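Local coordinates for kelch domain-containing protein (Colletotrichum graminicola M1.001, PDB 5C86) that probably oxidises alcohols as a copper-dependent fungal alcohol oxidase of the galactose oxidase and glyoxal oxidase family (AA5), captured here in its apo form, at residues 81-86 with 97-102; 113-118 with 145-150; 196-201 with 213-218; 274-279 with 307-312; 285-290 with 370-375. All coordinates share one frame; numbering follows the deposited sequence. Where two conformers were deposited one is given.

How the interactions relate
The sheets of this chain fit the seven-bladed kelch propeller known from galactose oxidase. Interactions 1 and 3 join neighbouring strands within a blade: 84-87 with 95-98, and 197-202 with 208-214. Interactions 2 and 4 tie the loop entering a blade to residues at or just before its third strand, their centres about 35 Å apart. In each an arginine of the loop pairs with a glutamate at the third strand (Glu147; Glu313 just past 307-312). Interactions 1 and 2 sit on adjacent blades and touch, Ile85 CD1 to Tyr149 CE2 at 4.3 Å. Interactions 1 to 4 follow in series. Interaction 5 crosses 4 along the chain and joins blade 282-324 to the segment leaving strand 364-369.

Interaction 1 (81-86 with 97-102); sequences DGRIIV and VLDFKK
Arg83 lies across Val97 and Asp99, beside the paired strands 84-87 and 95-98. These are the two middle strands of a four-stranded propeller blade. Arg83 CB starts 3.6 Å from Val97 CG2. CG stands anti to the carbonyl carbon (chi1 -62°) and passes Asp99 CB at 3.8 Å. CD stays against the same side chain, near Asp99 CB and OD2. The chain then bends at chi3, and this brings the guanidinium back to Val97. The CG2 methyl lies over one of its faces, toward the rim. The guanidinium and Asp99 carboxylate planes are 88° apart, and NE makes its salt bridge with Asp79 instead.

Ile84 and Leu98 exchange two backbone hydrogen bonds, Ile84 N to Leu98 O at 2.9 Å and Leu98 N to Ile84 O at 3.0 Å. Phe100 turns its ring edge to the carbonyls of Asp81 and Gly82, CD1 3.6 Å from Gly82 O. One water donates to Asp81 O and Asp99 OD1, and another to Gly82 O and Leu98 O. Asp99 OD1 also accepts from Lys101 N in an Asx turn. The arginine therefore serves this contact through its aliphatic stem and one flat face, while its charge is met by Asp79.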
# COMPACT_ATOMS: atom_id res chain seq x y z
N ASP A 81 -8.04 14.18 2.72
CA ASP A 81 -9.13 14.33 1.82
C ASP A 81 -9.14 13.44 0.62
O ASP A 81 -9.90 13.62 -0.30
CB ASP A 81 -9.30 15.82 1.42
CG ASP A 81 -9.56 16.70 2.63
OD1 ASP A 81 -10.54 16.43 3.40
OD2 ASP A 81 -8.73 17.58 2.89
N GLY A 82 -8.31 12.39 0.63
CA GLY A 82 -8.22 11.49 -0.48
C GLY A 82 -7.41 11.95 -1.68
O GLY A 82 -7.54 11.34 -2.72
N ARG A 83 -6.67 13.07 -1.51
CA ARG A 83 -5.82 13.48 -2.59
C ARG A 83 -4.60 12.59 -2.61
O ARG A 83 -4.11 12.22 -1.54
CB ARG A 83 -5.39 14.94 -2.35
CG ARG A 83 -6.60 15.87 -2.34
CD ARG A 83 -6.15 17.31 -2.38
NE ARG A 83 -5.19 17.57 -1.35
CZ ARG A 83 -4.31 18.58 -1.30
NH1 ARG A 83 -4.34 19.57 -2.22
NH2 ARG A 83 -3.49 18.67 -0.29
N ILE A 84 -4.17 12.23 -3.82
CA ILE A 84 -2.94 11.41 -4.02
C ILE A 84 -1.76 12.34 -4.19
O ILE A 84 -1.71 13.11 -5.15
CB ILE A 84 -3.09 10.48 -5.21
CG1 ILE A 84 -4.36 9.65 -5.15
CG2 ILE A 84 -1.83 9.63 -5.31
CD1 ILE A 84 -4.71 9.02 -6.42
N ILE A 85 -0.89 12.32 -3.23
CA ILE A 85 0.31 13.15 -3.21
C ILE A 85 1.52 12.33 -3.61
O ILE A 85 1.87 11.35 -2.92
CB ILE A 85 0.49 13.82 -1.87
CG1 ILE A 85 -0.71 14.80 -1.55
CG2 ILE A 85 1.82 14.60 -1.81
CD1 ILE A 85 -0.66 15.50 -0.21
N VAL A 86 2.19 12.68 -4.73
CA VAL A 86 3.29 11.96 -5.28
C VAL A 86 4.54 12.84 -5.25
O VAL A 86 4.50 13.96 -5.74
CB VAL A 86 2.93 11.46 -6.67
CG1 VAL A 86 4.04 10.72 -7.33
CG2 VAL A 86 1.69 10.58 -6.69
N VAL A 97 -0.11 16.60 -7.00
CA VAL A 97 -1.34 16.19 -6.33
C VAL A 97 -2.40 15.90 -7.36
O VAL A 97 -2.57 16.64 -8.34
CB VAL A 97 -1.70 17.08 -5.16
CG1 VAL A 97 -2.10 18.49 -5.58
CG2 VAL A 97 -2.85 16.45 -4.36
N LEU A 98 -3.13 14.79 -7.22
CA LEU A 98 -4.33 14.55 -7.92
C LEU A 98 -5.46 14.53 -6.92
O LEU A 98 -5.53 13.60 -6.04
CB LEU A 98 -4.32 13.29 -8.77
CG LEU A 98 -5.60 12.94 -9.49
CD1 LEU A 98 -5.96 13.98 -10.54
CD2 LEU A 98 -5.54 11.61 -10.19
N ASP A 99 -6.43 15.42 -7.11
CA ASP A 99 -7.63 15.51 -6.24
C ASP A 99 -8.78 14.96 -7.04
O ASP A 99 -9.26 15.59 -8.03
CB ASP A 99 -7.87 16.94 -5.78
CG ASP A 99 -9.15 17.10 -4.91
OD1 ASP A 99 -9.90 16.14 -4.65
OD2 ASP A 99 -9.33 18.26 -4.47
N PHE A 100 -9.26 13.78 -6.67
CA PHE A 100 -10.22 13.05 -7.51
C PHE A 100 -11.52 13.89 -7.65
O PHE A 100 -12.26 13.69 -8.59
CB PHE A 100 -10.53 11.65 -6.92
CG PHE A 100 -11.28 11.70 -5.63
CD1 PHE A 100 -10.65 11.97 -4.42
CD2 PHE A 100 -12.64 11.51 -5.62
CE1 PHE A 100 -11.35 12.11 -3.24
CE2 PHE A 100 -13.35 11.56 -4.43
CZ PHE A 100 -12.71 11.88 -3.24
N LYS A 101 -11.76 14.78 -6.70
CA LYS A 101 -12.98 15.60 -6.71
C LYS A 101 -12.99 16.49 -7.95
O LYS A 101 -14.08 16.81 -8.44
CB LYS A 101 -13.13 16.45 -5.42
CG LYS A 101 -13.64 15.65 -4.22
CD LYS A 101 -14.94 14.79 -4.48
CE LYS A 101 -15.64 14.31 -3.18
NZ LYS A 101 -17.02 13.70 -3.33
N LYS A 102 -11.80 16.86 -8.43
CA LYS A 102 -11.67 17.66 -9.66
C LYS A 102 -11.77 16.84 -10.94
O LYS A 102 -11.72 17.44 -12.02
CB LYS A 102 -10.41 18.50 -9.58
CG LYS A 102 -10.39 19.37 -8.33
CD LYS A 102 -9.21 20.34 -8.30
CE LYS A 102 -8.98 20.97 -6.93
NZ LYS A 102 -10.00 21.98 -6.61
O HOH W 1 -10.72 15.73 -2.03
O HOH W 2 -7.50 11.76 -5.47

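Interaction 2 (113-118 with 145-150); sequences NMQISR and NGEVYD
Glu147 and Arg118 come from opposite directions and meet in a salt bridge, Arg118 NH2 to Glu147 OE1 at 2.8 Å. Their flat groups are turned 67° apart. Glu147 OE1 lies in the guanidinium plane, yet offers its anti lone pair. Gln115 N donates to OE2 at 2.7 Å on the syn lone pair, and Ile116 N to OE1 at 2.9 Å, 21° out of the carboxylate plane. Three N-H groups fix both oxygens. Beyond CG the glutamate is extended (chi2 180°), which carries the carboxylate from its strand to the loop.

This is a kelch blade of the propeller. Loop 113-118 enters it from the preceding blade, and Glu147 lies on its third strand. Arg118 NH1 also bonds Gly135 O, in the double glycine of the motif, and the side chain lies about 8 Å from that of Tyr120, a copper ligand; no copper is bound here.

Arg118 grips Asn145 O end-on, with NH1 at 3.0 Å and NH2 at 2.9 Å; the oxygen lies in the guanidinium plane. Its NE turns back to Ile116 O at 3.0 Å, well out of that plane. Met114 crosses Glu147 at about a right angle, CB 3.6 Å from OE1.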
# COMPACT_ATOMS: atom_id res chain seq x y z
N ASN A 113 7.94 22.15 -3.83
CA ASN A 113 9.04 21.23 -3.93
C ASN A 113 9.48 20.77 -2.55
O ASN A 113 9.49 21.45 -1.59
CB ASN A 113 10.26 21.98 -4.57
CG ASN A 113 10.12 22.25 -5.99
OD1 ASN A 113 9.28 21.82 -6.73
ND2 ASN A 113 11.09 23.06 -6.45
N MET A 114 9.95 19.52 -2.46
CA MET A 114 10.63 19.03 -1.26
C MET A 114 11.92 19.79 -0.93
O MET A 114 12.49 20.40 -1.87
CB MET A 114 10.94 17.52 -1.39
CG MET A 114 9.71 16.60 -1.29
SD MET A 114 10.18 14.87 -1.56
CE MET A 114 10.65 14.77 -3.24
N GLN A 115 12.27 19.79 0.34
CA GLN A 115 13.56 20.35 0.82
C GLN A 115 14.74 19.58 0.29
O GLN A 115 15.80 20.18 0.07
CB GLN A 115 13.63 20.43 2.30
CG GLN A 115 12.59 21.41 2.85
CD GLN A 115 12.99 22.85 2.51
OE1 GLN A 115 12.33 23.53 1.73
NE2 GLN A 115 14.15 23.24 3.02
N ILE A 116 14.60 18.25 0.15
CA ILE A 116 15.69 17.39 -0.33
C ILE A 116 15.14 16.57 -1.46
O ILE A 116 14.15 15.79 -1.21
CB ILE A 116 16.23 16.48 0.76
CG1 ILE A 116 16.61 17.30 1.99
CG2 ILE A 116 17.36 15.59 0.26
CD1 ILE A 116 16.80 16.60 3.32
N SER A 117 15.68 16.70 -2.66
CA SER A 117 15.21 15.96 -3.81
C SER A 117 15.58 14.47 -3.64
O SER A 117 16.61 14.13 -3.03
CB SER A 117 15.72 16.51 -5.14
OG SER A 117 17.14 16.53 -5.18
N ARG A 118 14.72 13.59 -4.18
CA ARG A 118 14.83 12.16 -3.81
C ARG A 118 14.02 11.32 -4.76
O ARG A 118 13.15 11.82 -5.45
CB ARG A 118 14.41 11.91 -2.41
CG ARG A 118 12.98 12.38 -2.11
CD ARG A 118 12.71 12.20 -0.67
NE ARG A 118 13.14 13.33 0.20
CZ ARG A 118 13.70 13.25 1.37
NH1 ARG A 118 14.11 12.09 1.94
NH2 ARG A 118 13.87 14.32 2.14
N ASN A 145 17.69 12.73 4.37
CA ASN A 145 17.09 12.82 5.64
C ASN A 145 15.58 13.10 5.62
O ASN A 145 15.00 13.28 4.56
CB ASN A 145 17.83 13.84 6.53
CG ASN A 145 19.25 13.44 6.80
OD1 ASN A 145 19.54 12.30 7.12
ND2 ASN A 145 20.15 14.42 6.80
N GLY A 146 15.00 13.01 6.82
CA GLY A 146 13.53 13.13 6.94
C GLY A 146 13.01 14.51 6.79
O GLY A 146 13.67 15.50 7.20
N GLU A 147 11.83 14.65 6.14
CA GLU A 147 11.15 15.90 6.05
C GLU A 147 9.66 15.65 6.10
O GLU A 147 9.19 14.53 5.80
CB GLU A 147 11.55 16.70 4.85
CG GLU A 147 11.27 16.13 3.44
CD GLU A 147 11.74 17.10 2.39
OE1 GLU A 147 12.66 16.74 1.62
OE2 GLU A 147 11.17 18.20 2.29
N VAL A 148 8.93 16.70 6.38
CA VAL A 148 7.46 16.58 6.58
C VAL A 148 6.71 17.68 5.87
O VAL A 148 7.12 18.87 5.92
CB VAL A 148 7.14 16.44 8.03
CG1 VAL A 148 7.47 17.67 8.89
CG2 VAL A 148 5.64 16.06 8.22
N TYR A 149 5.63 17.31 5.16
CA TYR A 149 4.80 18.18 4.43
C TYR A 149 3.51 18.51 5.24
O TYR A 149 2.78 17.60 5.64
CB TYR A 149 4.40 17.62 3.11
CG TYR A 149 3.56 18.48 2.25
CD1 TYR A 149 4.07 19.66 1.67
CD2 TYR A 149 2.26 18.18 1.99
CE1 TYR A 149 3.29 20.42 0.83
CE2 TYR A 149 1.43 18.95 1.16
CZ TYR A 149 1.94 20.13 0.57
OH TYR A 149 1.11 20.95 -0.23
N ASP A 150 3.18 19.79 5.36
CA ASP A 150 1.96 20.22 6.05
C ASP A 150 1.07 20.68 4.95
O ASP A 150 1.26 21.73 4.35
CB ASP A 150 2.25 21.34 7.05
CG ASP A 150 0.96 21.86 7.75
OD1 ASP A 150 -0.12 21.63 7.20
OD2 ASP A 150 1.08 22.48 8.79

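Interaction 3 (196-201 with 213-218); sequences KKMNWY and GLRGTD
The Arg215 guanidinium lies obliquely beside the backbone of Lys196, NH2 to CA at 3.7 Å. At its edge, in plane, is Asp218 OD2, which NE reaches at 2.8 Å and NH2 at 3.1 Å. The NE bond uses the anti lone pair; the NH2 bond comes from above the carboxylate plane. NH1 also bonds Ala192 O and Ser195 O, NH2 Pro194 O. The motif is the antiparallel hairpin of strands 197-202 and 208-214, the last two of a propeller blade. Beyond it a type II' turn runs from Arg215 to Asp218, so the salt bridge spans it.

Arg215 N donates to Lys196 O at 2.8 Å, and Met198 N to Gly213 O at 2.9 Å. On one face of the hairpin Leu214 CD2 packs on Lys197 CG at 3.9 Å, alongside the Lys196 stem. On the other, Met198 crosses Arg215 at about a right angle. Its chain bends at chi3 (-68°) and swings the methyl CE to 3.7 Å from Leu214 O.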
# COMPACT_ATOMS: atom_id res chain seq x y z
N LYS A 196 17.32 -4.61 9.34
CA LYS A 196 16.99 -5.37 10.49
C LYS A 196 16.90 -4.49 11.74
O LYS A 196 16.26 -4.91 12.71
CB LYS A 196 18.00 -6.54 10.74
CG LYS A 196 19.39 -6.08 11.05
CD LYS A 196 20.30 -7.30 10.85
CE LYS A 196 21.74 -7.03 11.08
NZ LYS A 196 22.45 -8.24 10.52
N LYS A 197 17.50 -3.31 11.72
CA LYS A 197 17.37 -2.31 12.77
C LYS A 197 16.15 -1.44 12.53
O LYS A 197 16.11 -0.68 11.55
CB LYS A 197 18.59 -1.40 12.79
CG LYS A 197 19.81 -2.15 13.28
CD LYS A 197 21.06 -1.30 13.22
CE LYS A 197 21.72 -1.28 11.87
NZ LYS A 197 22.18 0.10 11.50
N MET A 198 15.13 -1.60 13.39
CA MET A 198 13.93 -0.77 13.33
C MET A 198 14.08 0.48 14.18
O MET A 198 14.76 0.43 15.22
CB MET A 198 12.73 -1.57 13.84
CG MET A 198 12.61 -2.95 13.21
SD MET A 198 11.09 -3.84 13.60
CE MET A 198 11.28 -4.17 15.34
N ASN A 199 13.42 1.55 13.82
CA ASN A 199 13.58 2.87 14.47
C ASN A 199 12.27 3.57 14.53
O ASN A 199 11.51 3.60 13.54
CB ASN A 199 14.53 3.69 13.71
CG ASN A 199 15.97 3.15 13.78
OD1 ASN A 199 16.68 3.39 14.78
ND2 ASN A 199 16.36 2.37 12.82
N TRP A 200 12.03 4.23 15.67
CA TRP A 200 10.97 5.18 15.74
C TRP A 200 11.39 6.55 15.32
O TRP A 200 12.50 6.94 15.63
CB TRP A 200 10.48 5.27 17.20
CG TRP A 200 9.75 4.14 17.70
CD1 TRP A 200 10.19 3.18 18.54
CD2 TRP A 200 8.37 3.81 17.39
NE1 TRP A 200 9.18 2.29 18.82
CE2 TRP A 200 8.07 2.67 18.10
CE3 TRP A 200 7.39 4.40 16.59
CZ2 TRP A 200 6.83 2.03 18.01
CZ3 TRP A 200 6.13 3.75 16.53
CH2 TRP A 200 5.89 2.61 17.25
N TYR A 201 10.52 7.27 14.60
CA TYR A 201 10.66 8.65 14.23
C TYR A 201 9.47 9.40 14.76
O TYR A 201 8.33 8.87 14.83
CB TYR A 201 10.74 8.87 12.75
CG TYR A 201 12.02 8.34 12.13
CD1 TYR A 201 13.12 9.16 12.04
CD2 TYR A 201 12.15 7.03 11.66
CE1 TYR A 201 14.32 8.70 11.49
CE2 TYR A 201 13.33 6.58 11.12
CZ TYR A 201 14.43 7.40 11.05
OH TYR A 201 15.64 7.01 10.48
N GLY A 213 14.35 -1.60 18.30
CA GLY A 213 14.80 -2.94 18.43
C GLY A 213 15.15 -3.53 17.06
O GLY A 213 14.87 -2.90 16.00
N LEU A 214 15.77 -4.67 17.09
CA LEU A 214 15.96 -5.52 15.93
C LEU A 214 14.68 -6.22 15.56
O LEU A 214 13.85 -6.62 16.41
CB LEU A 214 17.00 -6.58 16.16
CG LEU A 214 18.42 -6.07 16.35
CD1 LEU A 214 19.32 -7.21 16.79
CD2 LEU A 214 18.93 -5.46 15.06
N ARG A 215 14.54 -6.50 14.25
CA ARG A 215 13.45 -7.31 13.79
C ARG A 215 13.74 -8.79 14.03
O ARG A 215 14.09 -9.57 13.15
CB ARG A 215 13.12 -7.02 12.30
CG ARG A 215 11.84 -7.67 11.82
CD ARG A 215 11.35 -7.25 10.41
NE ARG A 215 12.41 -7.45 9.43
CZ ARG A 215 13.32 -6.54 9.08
NH1 ARG A 215 13.19 -5.29 9.36
NH2 ARG A 215 14.36 -6.93 8.34
N GLY A 216 13.65 -9.18 15.29
CA GLY A 216 14.00 -10.56 15.66
C GLY A 216 15.39 -10.95 15.23
O GLY A 216 16.30 -10.16 15.40
N THR A 217 15.54 -12.15 14.68
CA THR A 217 16.81 -12.55 14.10
C THR A 217 16.80 -12.39 12.59
O THR A 217 17.61 -12.96 11.91
CB THR A 217 17.09 -14.05 14.38
OG1 THR A 217 15.97 -14.83 13.88
CG2 THR A 217 17.29 -14.19 15.87
N ASP A 218 15.88 -11.60 12.04
CA ASP A 218 15.88 -11.38 10.57
C ASP A 218 17.12 -10.64 10.12
O ASP A 218 17.81 -9.90 10.90
CB ASP A 218 14.62 -10.56 10.18
CG ASP A 218 14.20 -10.73 8.73
OD1 ASP A 218 14.64 -11.70 8.07
OD2 ASP A 218 13.37 -9.86 8.26
O HOH W 3 17.01 -0.74 16.34

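Interaction 4 (274-279 with 307-312); sequences GKYNRG and TPQLTP
Arg278 and Gln309 supply the hydrogen bonds between these two loops. Arg278 NH2 donates to Thr311 O at 2.8 Å with an N-H...O angle of 164°. The oxygen lies in the guanidinium plane and is met on a lone pair. A weak bond from NH1 reaches the same oxygen. Gln309 bends at chi2 (-74°), which brings its amide against the other loop, where NE2 donates to Asn277 O at 2.9 Å. NE2 also donates to a water at 3.0 Å.

Van der Waals contacts centre on Tyr276. Its ring crosses Gln309 obliquely, the ring and amide planes 65° apart, with CD1 3.3 Å from Gln309 OE1. Farther round the ring, CE2 rests 3.8 Å from Thr311 CB.

Arg278 NH2 is also salt-bridged to Glu313, and NH1 bonds Gly295 O. Loop 274-279 leads from strand 267-270 of one propeller blade to strand 282-285 of the next. Loop 307-312 runs straight into strand 313-316, the third strand of that second blade.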
# COMPACT_ATOMS: atom_id res chain seq x y z
N GLY A 274 7.25 -18.96 4.78
CA GLY A 274 6.36 -19.25 3.72
C GLY A 274 7.04 -20.28 2.75
O GLY A 274 8.20 -20.60 2.90
N LYS A 275 6.25 -20.84 1.85
CA LYS A 275 6.80 -21.82 0.95
C LYS A 275 7.71 -21.21 -0.10
O LYS A 275 8.63 -21.87 -0.59
CB LYS A 275 5.69 -22.51 0.27
CG LYS A 275 6.11 -23.64 -0.62
CD LYS A 275 4.87 -24.33 -1.22
CE LYS A 275 5.16 -25.68 -1.90
NZ LYS A 275 6.56 -25.87 -2.30
N TYR A 276 7.51 -19.95 -0.45
CA TYR A 276 8.23 -19.34 -1.56
C TYR A 276 8.98 -18.12 -1.12
O TYR A 276 8.35 -17.15 -0.63
CB TYR A 276 7.23 -19.02 -2.65
CG TYR A 276 6.48 -20.21 -3.17
CD1 TYR A 276 7.14 -21.21 -3.91
CD2 TYR A 276 5.11 -20.36 -2.95
CE1 TYR A 276 6.45 -22.30 -4.36
CE2 TYR A 276 4.44 -21.44 -3.40
CZ TYR A 276 5.12 -22.40 -4.11
OH TYR A 276 4.41 -23.53 -4.56
N ASN A 277 10.29 -18.11 -1.28
CA ASN A 277 11.10 -16.91 -0.99
C ASN A 277 10.86 -15.83 -2.06
O ASN A 277 10.71 -16.14 -3.25
CB ASN A 277 12.54 -17.21 -0.85
CG ASN A 277 13.14 -17.96 -2.04
OD1 ASN A 277 12.53 -18.86 -2.61
ND2 ASN A 277 14.37 -17.57 -2.41
N ARG A 278 10.63 -14.60 -1.60
CA ARG A 278 10.25 -13.52 -2.51
C ARG A 278 10.96 -12.23 -2.26
O ARG A 278 10.95 -11.70 -1.12
CB ARG A 278 8.76 -13.18 -2.38
CG ARG A 278 7.83 -14.37 -2.64
CD ARG A 278 6.37 -13.99 -2.35
NE ARG A 278 5.51 -15.16 -2.15
CZ ARG A 278 4.85 -15.81 -3.09
NH1 ARG A 278 4.87 -15.39 -4.33
NH2 ARG A 278 4.13 -16.87 -2.77
N GLY A 279 11.52 -11.64 -3.33
CA GLY A 279 11.95 -10.25 -3.39
C GLY A 279 11.20 -9.57 -4.52
O GLY A 279 10.98 -10.16 -5.60
N THR A 307 13.94 -16.56 -12.15
CA THR A 307 13.51 -17.22 -10.86
C THR A 307 12.18 -16.66 -10.28
O THR A 307 12.12 -16.30 -9.10
CB THR A 307 14.61 -17.23 -9.82
OG1 THR A 307 15.01 -15.92 -9.40
CG2 THR A 307 15.84 -18.01 -10.40
N PRO A 308 11.16 -16.61 -11.14
CA PRO A 308 9.92 -16.05 -10.69
C PRO A 308 9.21 -16.95 -9.73
O PRO A 308 9.23 -18.19 -9.84
CB PRO A 308 9.14 -15.84 -11.98
CG PRO A 308 9.54 -17.08 -12.78
CD PRO A 308 11.03 -17.16 -12.51
N GLN A 309 8.50 -16.34 -8.79
CA GLN A 309 7.57 -17.07 -7.93
C GLN A 309 6.18 -16.81 -8.53
O GLN A 309 5.62 -15.72 -8.40
CB GLN A 309 7.72 -16.62 -6.47
CG GLN A 309 9.09 -16.89 -5.88
CD GLN A 309 9.33 -18.35 -5.56
OE1 GLN A 309 8.61 -19.24 -6.11
NE2 GLN A 309 10.16 -18.64 -4.63
N LEU A 310 5.61 -17.84 -9.18
CA LEU A 310 4.35 -17.74 -9.90
C LEU A 310 3.12 -18.21 -9.10
O LEU A 310 2.02 -18.08 -9.56
CB LEU A 310 4.42 -18.58 -11.20
CG LEU A 310 5.48 -18.04 -12.14
CD1 LEU A 310 5.45 -18.95 -13.44
CD2 LEU A 310 5.24 -16.61 -12.54
N THR A 311 3.34 -18.76 -7.92
CA THR A 311 2.29 -19.20 -7.03
C THR A 311 2.23 -18.22 -5.80
O THR A 311 3.15 -18.26 -4.95
CB THR A 311 2.53 -20.60 -6.52
OG1 THR A 311 2.53 -21.48 -7.67
CG2 THR A 311 1.42 -21.03 -5.67
N PRO A 312 1.13 -17.45 -5.71
CA PRO A 312 0.96 -16.53 -4.55
C PRO A 312 0.63 -17.35 -3.35
O PRO A 312 0.26 -18.54 -3.46
CB PRO A 312 -0.20 -15.67 -4.94
CG PRO A 312 -0.36 -15.76 -6.49
CD PRO A 312 0.12 -17.18 -6.74
O HOH W 4 10.76 -21.30 -3.29

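Interaction 5 (285-290 with 370-375); sequences VMPDGK and PPYLFE
The type I turn from Met286 to Gly289, which links the first two strands of a propeller blade (282-285 and 291-294), receives the ring of Tyr372. This tyrosine sits in the short 3-10 segment 371-373, just after strand 364-369. Its CG stands between the backbone N and the carbonyl carbon (chi1 53°), and the ring reaches across to the turn.

Asp288 comes to the ring edge, OD2 3.3 Å from Tyr372 CD2, with the carboxylate and ring planes 68° apart. Pro287 CD lies 3.4 Å from Tyr372 OH. Met286 runs past the hydroxyl end of the ring, with CB 3.9 Å from Tyr372 CE2. Its sulfur makes an oblique Met-aromatic contact, SD 5.0 Å from the ring centroid, and touches Pro370 CG at 3.7 Å. Pro370 CB lies over one face, toward the rim.

The carboxylate of Asp288 is held by Lys290, just after the turn. Lys290 NZ forms a salt bridge to OD2 at 2.9 Å, and Lys290 N donates to OD1 at 3.1 Å in an Asx turn. Both approach from above the carboxylate plane. The Tyr372 hydroxyl is hydrogen-bonded to Ala344 O, between strands 336-340 and 346-350. The contact thus joins a turn of one blade to the segment leaving the blade of strand 364-369 toward the E-set domain, which fits the seven-bladed kelch propeller of galactose oxidase-like enzymes.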
# COMPACT_ATOMS: atom_id res chain seq x y z
N VAL A 285 -3.57 -6.57 2.29
CA VAL A 285 -4.52 -6.95 3.35
C VAL A 285 -5.96 -6.89 2.83
O VAL A 285 -6.32 -5.96 2.15
CB VAL A 285 -4.35 -6.18 4.68
CG1 VAL A 285 -4.66 -4.74 4.59
CG2 VAL A 285 -5.20 -6.80 5.82
N MET A 286 -6.71 -7.92 3.15
CA MET A 286 -8.10 -8.10 2.79
C MET A 286 -9.07 -7.82 3.94
O MET A 286 -8.66 -7.78 5.11
CB MET A 286 -8.23 -9.51 2.29
CG MET A 286 -7.67 -9.68 0.87
SD MET A 286 -7.50 -11.45 0.50
CE MET A 286 -6.22 -11.71 1.40
N PRO A 287 -10.36 -7.64 3.63
CA PRO A 287 -11.27 -7.24 4.71
C PRO A 287 -11.37 -8.20 5.86
O PRO A 287 -11.69 -7.70 6.97
CB PRO A 287 -12.64 -7.14 4.02
CG PRO A 287 -12.42 -7.51 2.64
CD PRO A 287 -10.97 -7.41 2.31
N ASP A 288 -11.17 -9.48 5.68
CA ASP A 288 -11.19 -10.42 6.77
C ASP A 288 -9.94 -10.53 7.54
O ASP A 288 -9.85 -11.34 8.47
CB ASP A 288 -11.48 -11.83 6.24
CG ASP A 288 -10.53 -12.32 5.17
OD1 ASP A 288 -9.59 -11.62 4.81
OD2 ASP A 288 -10.76 -13.48 4.68
N GLY A 289 -8.92 -9.74 7.21
CA GLY A 289 -7.66 -9.74 7.97
C GLY A 289 -6.61 -10.66 7.45
O GLY A 289 -5.49 -10.59 7.89
N LYS A 290 -6.94 -11.38 6.39
CA LYS A 290 -5.92 -12.18 5.75
C LYS A 290 -5.06 -11.32 4.83
O LYS A 290 -5.42 -10.17 4.51
CB LYS A 290 -6.48 -13.41 5.01
CG LYS A 290 -7.17 -14.40 5.96
CD LYS A 290 -7.56 -15.71 5.14
CE LYS A 290 -8.57 -16.62 5.83
NZ LYS A 290 -9.94 -16.10 5.51
N PRO A 370 -10.53 -13.68 -4.10
CA PRO A 370 -10.19 -14.59 -3.06
C PRO A 370 -11.25 -15.66 -2.69
O PRO A 370 -12.41 -15.51 -3.11
CB PRO A 370 -9.91 -13.64 -1.81
CG PRO A 370 -9.68 -12.33 -2.42
CD PRO A 370 -10.59 -12.28 -3.62
N PRO A 371 -10.91 -16.67 -1.89
CA PRO A 371 -11.89 -17.72 -1.46
C PRO A 371 -13.15 -17.14 -0.85
O PRO A 371 -14.21 -17.76 -1.00
CB PRO A 371 -11.13 -18.54 -0.46
CG PRO A 371 -9.71 -18.37 -0.88
CD PRO A 371 -9.56 -16.97 -1.37
N TYR A 372 -13.11 -15.98 -0.17
CA TYR A 372 -14.29 -15.52 0.49
C TYR A 372 -15.35 -15.05 -0.51
O TYR A 372 -16.47 -14.68 -0.07
CB TYR A 372 -13.97 -14.37 1.52
CG TYR A 372 -13.19 -13.17 1.04
CD1 TYR A 372 -13.38 -12.54 -0.18
CD2 TYR A 372 -12.28 -12.59 1.90
CE1 TYR A 372 -12.67 -11.44 -0.59
CE2 TYR A 372 -11.53 -11.46 1.48
CZ TYR A 372 -11.72 -10.90 0.25
OH TYR A 372 -10.99 -9.80 -0.14
N LEU A 373 -15.09 -15.00 -1.80
CA LEU A 373 -16.12 -14.66 -2.80
C LEU A 373 -16.76 -15.92 -3.36
O LEU A 373 -17.62 -15.75 -4.23
CB LEU A 373 -15.53 -13.81 -3.92
CG LEU A 373 -14.95 -12.44 -3.49
CD1 LEU A 373 -14.51 -11.67 -4.73
CD2 LEU A 373 -15.95 -11.63 -2.71
N PHE A 374 -16.43 -17.07 -2.84
CA PHE A 374 -16.99 -18.35 -3.34
C PHE A 374 -17.62 -19.06 -2.24
O PHE A 374 -17.34 -18.92 -1.00
CB PHE A 374 -15.89 -19.19 -3.98
CG PHE A 374 -15.24 -18.51 -5.11
CD1 PHE A 374 -15.84 -18.48 -6.39
CD2 PHE A 374 -14.06 -17.71 -4.97
CE1 PHE A 374 -15.32 -17.75 -7.42
CE2 PHE A 374 -13.54 -17.04 -5.99
CZ PHE A 374 -14.14 -17.01 -7.23
N GLU A 375 -18.56 -19.95 -2.63
CA GLU A 375 -19.18 -20.83 -1.74
C GLU A 375 -18.23 -21.93 -1.24
O GLU A 375 -17.06 -21.91 -1.60
CB GLU A 375 -20.46 -21.41 -2.43
CG GLU A 375 -21.59 -20.44 -2.73
CD GLU A 375 -22.10 -19.67 -1.47
OE1 GLU A 375 -21.88 -20.14 -0.31
OE2 GLU A 375 -22.62 -18.52 -1.65